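Local atomic coordinates of protein-glutamine gamma-glutamyltransferase 2 (Pagrus major, PDB entry 1G0D), a protein that catalyses, in a calcium-dependent manner, the cross-linking of proteins by joining peptide-bound glutamine to the amino group of lysine or to other primary amines. Residues D397-I402 with R409-E414. Sequence-based numbering, arbitrary orientation.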
loop_
_atom_site.group_PDB
_atom_site.type_symbol
_atom_site.label_atom_id
_atom_site.label_comp_id
_atom_site.label_asym_id
_atom_site.label_seq_id
_atom_site.Cartn_x
_atom_site.Cartn_y
_atom_site.Cartn_z
ATOM N N ASP A 397 -16.870 -2.446 17.758
ATOM C CA ASP A 397 -17.706 -1.483 18.510
ATOM C C ASP A 397 -17.060 -1.012 19.792
ATOM O O ASP A 397 -16.976 -1.784 20.737
ATOM C CB ASP A 397 -19.063 -2.083 18.902
ATOM C CG ASP A 397 -20.083 -1.013 19.331
ATOM O OD1 ASP A 397 -20.124 0.070 18.721
ATOM O OD2 ASP A 397 -20.857 -1.245 20.277
ATOM N N THR A 398 -16.607 0.244 19.816
ATOM C CA THR A 398 -16.001 0.855 21.002
ATOM C C THR A 398 -17.018 1.811 21.646
ATOM O O THR A 398 -17.494 2.769 21.022
ATOM C CB THR A 398 -14.681 1.669 20.669
ATOM O OG1 THR A 398 -13.521 0.886 20.983
ATOM C CG2 THR A 398 -14.569 2.907 21.512
ATOM N N ILE A 399 -17.367 1.528 22.894
ATOM C CA ILE A 399 -18.283 2.377 23.624
ATOM C C ILE A 399 -17.503 3.055 24.755
ATOM O O ILE A 399 -16.938 2.366 25.592
ATOM C CB ILE A 399 -19.396 1.539 24.210
ATOM C CG1 ILE A 399 -20.234 0.972 23.068
ATOM C CG2 ILE A 399 -20.225 2.376 25.184
ATOM C CD1 ILE A 399 -21.248 -0.071 23.510
ATOM N N TYR A 400 -17.456 4.386 24.778
ATOM C CA TYR A 400 -16.740 5.114 25.837
ATOM C C TYR A 400 -17.553 5.286 27.122
ATOM O O TYR A 400 -18.757 5.485 27.060
ATOM C CB TYR A 400 -16.391 6.494 25.363
ATOM C CG TYR A 400 -15.199 6.544 24.469
ATOM C CD1 TYR A 400 -15.307 6.229 23.107
ATOM C CD2 TYR A 400 -13.983 7.038 24.950
ATOM C CE1 TYR A 400 -14.227 6.429 22.240
ATOM C CE2 TYR A 400 -12.898 7.245 24.103
ATOM C CZ TYR A 400 -13.022 6.952 22.744
ATOM O OH TYR A 400 -11.962 7.274 21.907
ATOM N N TRP A 401 -16.902 5.232 28.281
ATOM C CA TRP A 401 -17.617 5.402 29.545
ATOM C C TRP A 401 -16.910 6.314 30.530
ATOM O O TRP A 401 -15.680 6.318 30.618
ATOM C CB TRP A 401 -17.823 4.069 30.239
ATOM C CG TRP A 401 -18.503 3.051 29.404
ATOM C CD1 TRP A 401 -17.962 2.340 28.370
ATOM C CD2 TRP A 401 -19.848 2.584 29.550
ATOM N NE1 TRP A 401 -18.890 1.462 27.866
ATOM C CE2 TRP A 401 -20.059 1.594 28.580
ATOM C CE3 TRP A 401 -20.901 2.910 30.412
ATOM C CZ2 TRP A 401 -21.264 0.933 28.446
ATOM C CZ3 TRP A 401 -22.096 2.244 30.279
ATOM C CH2 TRP A 401 -22.271 1.276 29.309
ATOM N N ILE A 402 -17.697 7.108 31.256
ATOM C CA ILE A 402 -17.165 7.973 32.304
ATOM C C ILE A 402 -17.340 7.138 33.577
ATOM O O ILE A 402 -18.462 6.918 34.049
ATOM C CB ILE A 402 -17.996 9.266 32.498
ATOM C CG1 ILE A 402 -17.966 10.126 31.218
ATOM C CG2 ILE A 402 -17.527 9.971 33.762
ATOM C CD1 ILE A 402 -17.023 11.300 31.234
ATOM N N ARG A 409 -20.497 3.862 36.179
ATOM C CA ARG A 409 -20.061 4.048 34.796
ATOM C C ARG A 409 -21.134 4.739 33.946
ATOM O O ARG A 409 -22.252 4.236 33.789
ATOM C CB ARG A 409 -19.706 2.698 34.171
ATOM C CG ARG A 409 -18.476 2.053 34.742
ATOM C CD ARG A 409 -18.374 0.654 34.242
ATOM N NE ARG A 409 -19.661 0.177 33.723
ATOM C CZ ARG A 409 -19.854 -0.312 32.493
ATOM N NH1 ARG A 409 -18.853 -0.409 31.608
ATOM N NH2 ARG A 409 -21.061 -0.732 32.150
ATOM N N ARG A 410 -20.796 5.901 33.407
ATOM C CA ARG A 410 -21.734 6.639 32.578
ATOM C C ARG A 410 -21.376 6.479 31.099
ATOM O O ARG A 410 -20.282 6.829 30.650
ATOM C CB ARG A 410 -21.745 8.110 33.005
ATOM C CG ARG A 410 -21.882 8.285 34.518
ATOM C CD ARG A 410 -21.578 9.696 34.959
ATOM N NE ARG A 410 -22.591 10.601 34.441
ATOM C CZ ARG A 410 -22.324 11.711 33.757
ATOM N NH1 ARG A 410 -23.324 12.476 33.318
ATOM N NH2 ARG A 410 -21.063 12.059 33.520
ATOM N N LYS A 411 -22.324 5.936 30.351
ATOM C CA LYS A 411 -22.147 5.695 28.933
ATOM C C LYS A 411 -22.175 6.995 28.146
ATOM O O LYS A 411 -23.135 7.775 28.229
ATOM C CB LYS A 411 -23.255 4.781 28.453
ATOM C CG LYS A 411 -22.943 4.045 27.223
ATOM C CD LYS A 411 -24.195 3.372 26.764
ATOM C CE LYS A 411 -23.889 2.137 25.932
ATOM N NZ LYS A 411 -24.921 1.029 26.008
ATOM N N ILE A 412 -21.112 7.248 27.395
ATOM C CA ILE A 412 -21.050 8.460 26.591
ATOM C C ILE A 412 -21.740 8.208 25.272
ATOM O O ILE A 412 -21.475 7.194 24.619
ATOM C CB ILE A 412 -19.619 8.853 26.278
ATOM C CG1 ILE A 412 -18.910 9.278 27.569
ATOM C CG2 ILE A 412 -19.620 9.948 25.224
ATOM C CD1 ILE A 412 -17.524 9.857 27.385
ATOM N N THR A 413 -22.645 9.109 24.894
ATOM C CA THR A 413 -23.356 8.980 23.619
ATOM C C THR A 413 -22.475 9.696 22.628
ATOM O O THR A 413 -22.060 10.832 22.864
ATOM C CB THR A 413 -24.749 9.660 23.616
ATOM O OG1 THR A 413 -25.511 9.249 24.763
ATOM C CG2 THR A 413 -25.498 9.247 22.387
ATOM N N GLU A 414 -22.174 9.045 21.519
ATOM C CA GLU A 414 -21.293 9.690 20.584
ATOM C C GLU A 414 -21.792 9.914 19.168
ATOM O O GLU A 414 -22.278 8.990 18.524
ATOM C CB GLU A 414 -19.975 8.920 20.530
ATOM C CG GLU A 414 -18.767 9.819 20.502
ATOM C CD GLU A 414 -17.700 9.321 19.574
ATOM O OE1 GLU A 414 -17.143 10.154 18.813
ATOM O OE2 GLU A 414 -17.433 8.097 19.610
HETATM O O HOH W 1 -19.377 6.022 23.052
#
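Ile402 and Arg410 face each other as an antiparallel hydrogen-bonded pair and exchange two nearly straight backbone bonds, Ile402 N to Arg410 O (2.7 Å) and Arg410 N to Ile402 O (2.6 Å). Two residues farther from the turn, Ile412 N donates to Tyr400 O at 3.0 Å. There the two strands of the hairpin begin to splay, and the return link between Tyr400 N and Ile412 O runs through a water, which accepts from the first and donates to the second (2.9 Å from Ile412 O).

Trp401, in the non-hydrogen-bonded pair with Lys411, carries the side-chain contact. With CG anti to its carbonyl carbon (chi1 -55°), its indole is sandwiched between two side chains of strand 409-414. The Arg409 guanidinium lies nearly flat on one face, its plane 22° from the ring and CZ 4.0 Å from the centroid of the Trp401 six-membered ring, a cation-pi stack. Against the opposite face runs the Lys411 chain, whose CG makes a CH-pi contact at 3.6 Å from that same centroid, while Lys411 CE continues to Ile399 CG2. The indole NE1 is satisfied by Asp309 of the adjoining strand 307-312. Replacing the indole with an alanine here is likely to strip the Arg409 guanidinium and the Lys411 chain of the surface between them, and to leave Asp309 without this donor.

On the other face of the sheet, Ile402 CG1 meets Ile412 CG1 at 3.9 Å, and the Arg410 guanidinium reaches past Ile402 to a salt bridge with Asp566. With Trp401 NE1 spent on strand 307-312 and Arg410 tied to strand 558-566, the hairpin's polar side chains probably couple it to its neighbours in the mixed sheet.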